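Local coordinates for protein DNA helicase RecQ (Deinococcus radiodurans, PDB 2RHF) that probably couples ATP hydrolysis to unwinding of duplex DNA in the 3'-5' direction, this chain being one of its regulatory C-terminal HRDC domains, at residues E9-L14 / L68-T73. Numbering follows the deposited sequence.
Sequences EALREL and LDAINT
The first and last helices of the HRDC domain, 4-22 and 57-76, meet where Ala10, Leu11 and Leu14 face Ala70 and Ile71. Ala70 is the focus of the contact: its methyl points into the opposite helix, and CD2 of Leu14 comes to 4.2 Å from its CB. Leu14 reaches it with CG anti to the backbone N (chi1 171°), which carries the branched end across the interface. From the turn before, CD2 of Leu11 closes in on the same methyl and also lies 4.4 Å from CG1 of Ile71. Leu11 and Ile71 leave their helices obliquely, but their ends come nearer the opposite helix; Leu11 also packs on Leu35 and Leu38 of helix 32-41. One turn before Leu14 on helix 4-22, the Ala10 methyl faces the backbone of the other helix, its CB 4.2 Å from O of Ala70. Two alanines at the crossing bring the backbones near, with CA of Ala10 6.0 Å from CA of Ala70, while the axes of the two short segments approach to 9.2 Å, with 144° between their N-to-C directions. Mainly apolar contact thus joins the two ends of the chain, a roughly antiparallel pairing of terminal helices that belongs to the compact helical HRDC fold.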
ATOM      1  N   GLU A   9      -5.044  -8.012  -2.831  1.00 11.07           N
ATOM      2  CA  GLU A   9      -6.265  -8.018  -2.026  1.00 12.64           C
ATOM      3  C   GLU A   9      -6.065  -7.282  -0.700  1.00 10.68           C
ATOM      4  O   GLU A   9      -6.907  -6.475  -0.309  1.00 10.79           O
ATOM      5  CB  GLU A   9      -6.751  -9.453  -1.749  1.00 13.50           C
ATOM      6  CG  GLU A   9      -7.915  -9.499  -0.718  1.00 17.59           C
ATOM      7  CD  GLU A   9      -8.338 -10.909  -0.291  1.00 17.93           C
ATOM      8  OE1 GLU A   9      -8.026 -11.881  -1.006  1.00 23.31           O
ATOM      9  OE2 GLU A   9      -9.010 -11.047   0.769  1.00 21.40           O
ATOM     10  N   ALA A  10      -4.959  -7.566  -0.004  1.00 10.20           N
ATOM     11  CA  ALA A  10      -4.696  -6.895   1.267  1.00 10.11           C
ATOM     12  C   ALA A  10      -4.559  -5.399   1.055  1.00  9.15           C
ATOM     13  O   ALA A  10      -5.050  -4.609   1.862  1.00  9.31           O
ATOM     14  CB  ALA A  10      -3.463  -7.458   1.921  1.00 10.59           C
ATOM     15  N   LEU A  11      -3.901  -5.001  -0.028  1.00  8.93           N
ATOM     16  CA  LEU A  11      -3.742  -3.585  -0.302  1.00  9.03           C
ATOM     17  C   LEU A  11      -5.078  -2.910  -0.645  1.00  8.86           C
ATOM     18  O   LEU A  11      -5.312  -1.773  -0.241  1.00  8.86           O
ATOM     19  CB  LEU A  11      -2.710  -3.368  -1.393  1.00  9.54           C
ATOM     20  CG  LEU A  11      -1.281  -3.717  -0.967  1.00  9.84           C
ATOM     21  CD1 LEU A  11      -0.409  -3.894  -2.197  1.00 12.31           C
ATOM     22  CD2 LEU A  11      -0.696  -2.670  -0.021  1.00 11.34           C
ATOM     23  N   ARG A  12      -5.958  -3.616  -1.353  1.00  9.19           N
ATOM     24  CA  ARG A  12      -7.298  -3.093  -1.601  1.00  9.83           C
ATOM     25  C   ARG A  12      -8.096  -2.966  -0.305  1.00  9.56           C
ATOM     26  O   ARG A  12      -8.832  -1.996  -0.111  1.00  9.63           O
ATOM     27  CB  ARG A  12      -8.055  -3.977  -2.589  1.00 10.85           C
ATOM     28  CG  ARG A  12      -7.657  -3.737  -4.027  1.00 11.89           C
ATOM     29  CD  ARG A  12      -8.593  -4.407  -5.036  1.00 14.12           C
ATOM     30  NE  ARG A  12      -8.285  -3.877  -6.366  1.00 15.93           N
ATOM     31  CZ  ARG A  12      -7.291  -4.311  -7.143  1.00 16.65           C
ATOM     32  NH1 ARG A  12      -6.544  -5.340  -6.772  1.00 17.50           N
ATOM     33  NH2 ARG A  12      -7.056  -3.726  -8.308  1.00 18.65           N
ATOM     34  N   GLU A  13      -7.955  -3.951   0.583  1.00  9.27           N
ATOM     35  CA  GLU A  13      -8.613  -3.917   1.888  1.00  9.94           C
ATOM     36  C   GLU A  13      -8.081  -2.760   2.722  1.00  9.20           C
ATOM     37  O   GLU A  13      -8.848  -2.040   3.369  1.00  9.66           O
ATOM     38  CB  GLU A  13      -8.425  -5.256   2.606  1.00  9.86           C
ATOM     39  CG  GLU A  13      -9.246  -6.366   1.941  1.00 11.00           C
ATOM     40  CD  GLU A  13      -8.862  -7.782   2.355  1.00 11.70           C
ATOM     41  OE1 GLU A  13      -7.811  -7.996   2.992  1.00 12.46           O
ATOM     42  OE2 GLU A  13      -9.630  -8.708   2.005  1.00 14.64           O
ATOM     43  N   LEU A  14      -6.769  -2.567   2.706  1.00  8.79           N
ATOM     44  CA  LEU A  14      -6.169  -1.435   3.407  1.00  8.70           C
ATOM     45  C   LEU A  14      -6.700  -0.126   2.833  1.00  8.44           C
ATOM     46  O   LEU A  14      -7.083   0.791   3.577  1.00  8.87           O
ATOM     47  CB  LEU A  14      -4.655  -1.468   3.298  1.00  8.92           C
ATOM     48  CG  LEU A  14      -3.964  -0.206   3.823  1.00  9.02           C
ATOM     49  CD1 LEU A  14      -4.237   0.034   5.308  1.00  9.93           C
ATOM     50  CD2 LEU A  14      -2.488  -0.268   3.559  1.00 10.35           C
ATOM     51  N   LEU A  68       3.274  -1.225   4.867  1.00  8.38           N
ATOM     52  CA  LEU A  68       4.264  -2.268   5.182  1.00  9.02           C
ATOM     53  C   LEU A  68       3.631  -3.383   5.989  1.00  8.99           C
ATOM     54  O   LEU A  68       3.922  -4.550   5.768  1.00  9.02           O
ATOM     55  CB  LEU A  68       5.450  -1.685   5.936  1.00  9.85           C
ATOM     56  CG  LEU A  68       6.298  -0.671   5.158  1.00 10.70           C
ATOM     57  CD1 LEU A  68       7.455  -0.180   6.020  1.00 12.85           C
ATOM     58  CD2 LEU A  68       6.821  -1.261   3.838  1.00 11.59           C
ATOM     59  N   ASP A  69       2.758  -3.026   6.926  1.00  8.86           N
ATOM     60  CA  ASP A  69       2.088  -4.010   7.771  1.00  9.42           C
ATOM     61  C   ASP A  69       1.140  -4.886   6.939  1.00  8.93           C
ATOM     62  O   ASP A  69       1.048  -6.095   7.175  1.00  9.10           O
ATOM     63  CB  ASP A  69       1.374  -3.257   8.909  1.00 10.13           C
ATOM     64  CG  ASP A  69       0.535  -4.147   9.808  1.00 11.57           C
ATOM     65  OD1 ASP A  69       0.962  -5.275  10.161  1.00 12.39           O
ATOM     66  OD2 ASP A  69      -0.548  -3.658  10.210  1.00 13.97           O
ATOM     67  N   ALA A  70       0.429  -4.299   5.977  1.00  8.92           N
ATOM     68  CA  ALA A  70      -0.425  -5.098   5.098  1.00  9.32           C
ATOM     69  C   ALA A  70       0.410  -6.134   4.323  1.00  8.82           C
ATOM     70  O   ALA A  70       0.063  -7.318   4.264  1.00  9.31           O
ATOM     71  CB  ALA A  70      -1.200  -4.205   4.136  1.00  9.68           C
ATOM     72  N   ILE A  71       1.517  -5.685   3.746  1.00  8.46           N
ATOM     73  CA  ILE A  71       2.404  -6.570   3.013  1.00  8.95           C
ATOM     74  C   ILE A  71       2.948  -7.673   3.933  1.00  9.05           C
ATOM     75  O   ILE A  71       2.932  -8.853   3.569  1.00  9.57           O
ATOM     76  CB  ILE A  71       3.532  -5.745   2.360  1.00  9.00           C
ATOM     77  CG1 ILE A  71       2.950  -4.889   1.218  1.00  9.77           C
ATOM     78  CG2 ILE A  71       4.654  -6.652   1.837  1.00  9.95           C
ATOM     79  CD1 ILE A  71       3.857  -3.779   0.744  1.00 10.13           C
ATOM     80  N   ASN A  72       3.419  -7.301   5.121  1.00  9.03           N
ATOM     81  CA  ASN A  72       3.963  -8.279   6.052  1.00  9.70           C
ATOM     82  C   ASN A  72       2.942  -9.278   6.530  1.00  9.58           C
ATOM     83  O   ASN A  72       3.257 -10.451   6.721  1.00 10.17           O
ATOM     84  CB  ASN A  72       4.610  -7.576   7.236  1.00 10.86           C
ATOM     85  CG  ASN A  72       5.922  -6.940   6.862  1.00 12.52           C
ATOM     86  OD1 ASN A  72       6.631  -7.454   6.013  1.00 15.02           O
ATOM     87  ND2 ASN A  72       6.247  -5.828   7.483  1.00 15.14           N
ATOM     88  N   THR A  73       1.706  -8.832   6.706  1.00  9.34           N
ATOM     89  CA  THR A  73       0.652  -9.728   7.151  1.00 10.16           C
ATOM     90  C   THR A  73       0.434 -10.831   6.117  1.00  9.86           C
ATOM     91  O   THR A  73       0.243 -12.004   6.471  1.00 10.49           O
ATOM     92  CB  THR A  73      -0.645  -8.948   7.451  1.00 10.07           C
ATOM     93  OG1 THR A  73      -0.408  -8.039   8.534  1.00 10.29           O
ATOM     94  CG2 THR A  73      -1.770  -9.888   7.863  1.00 12.07           C
TER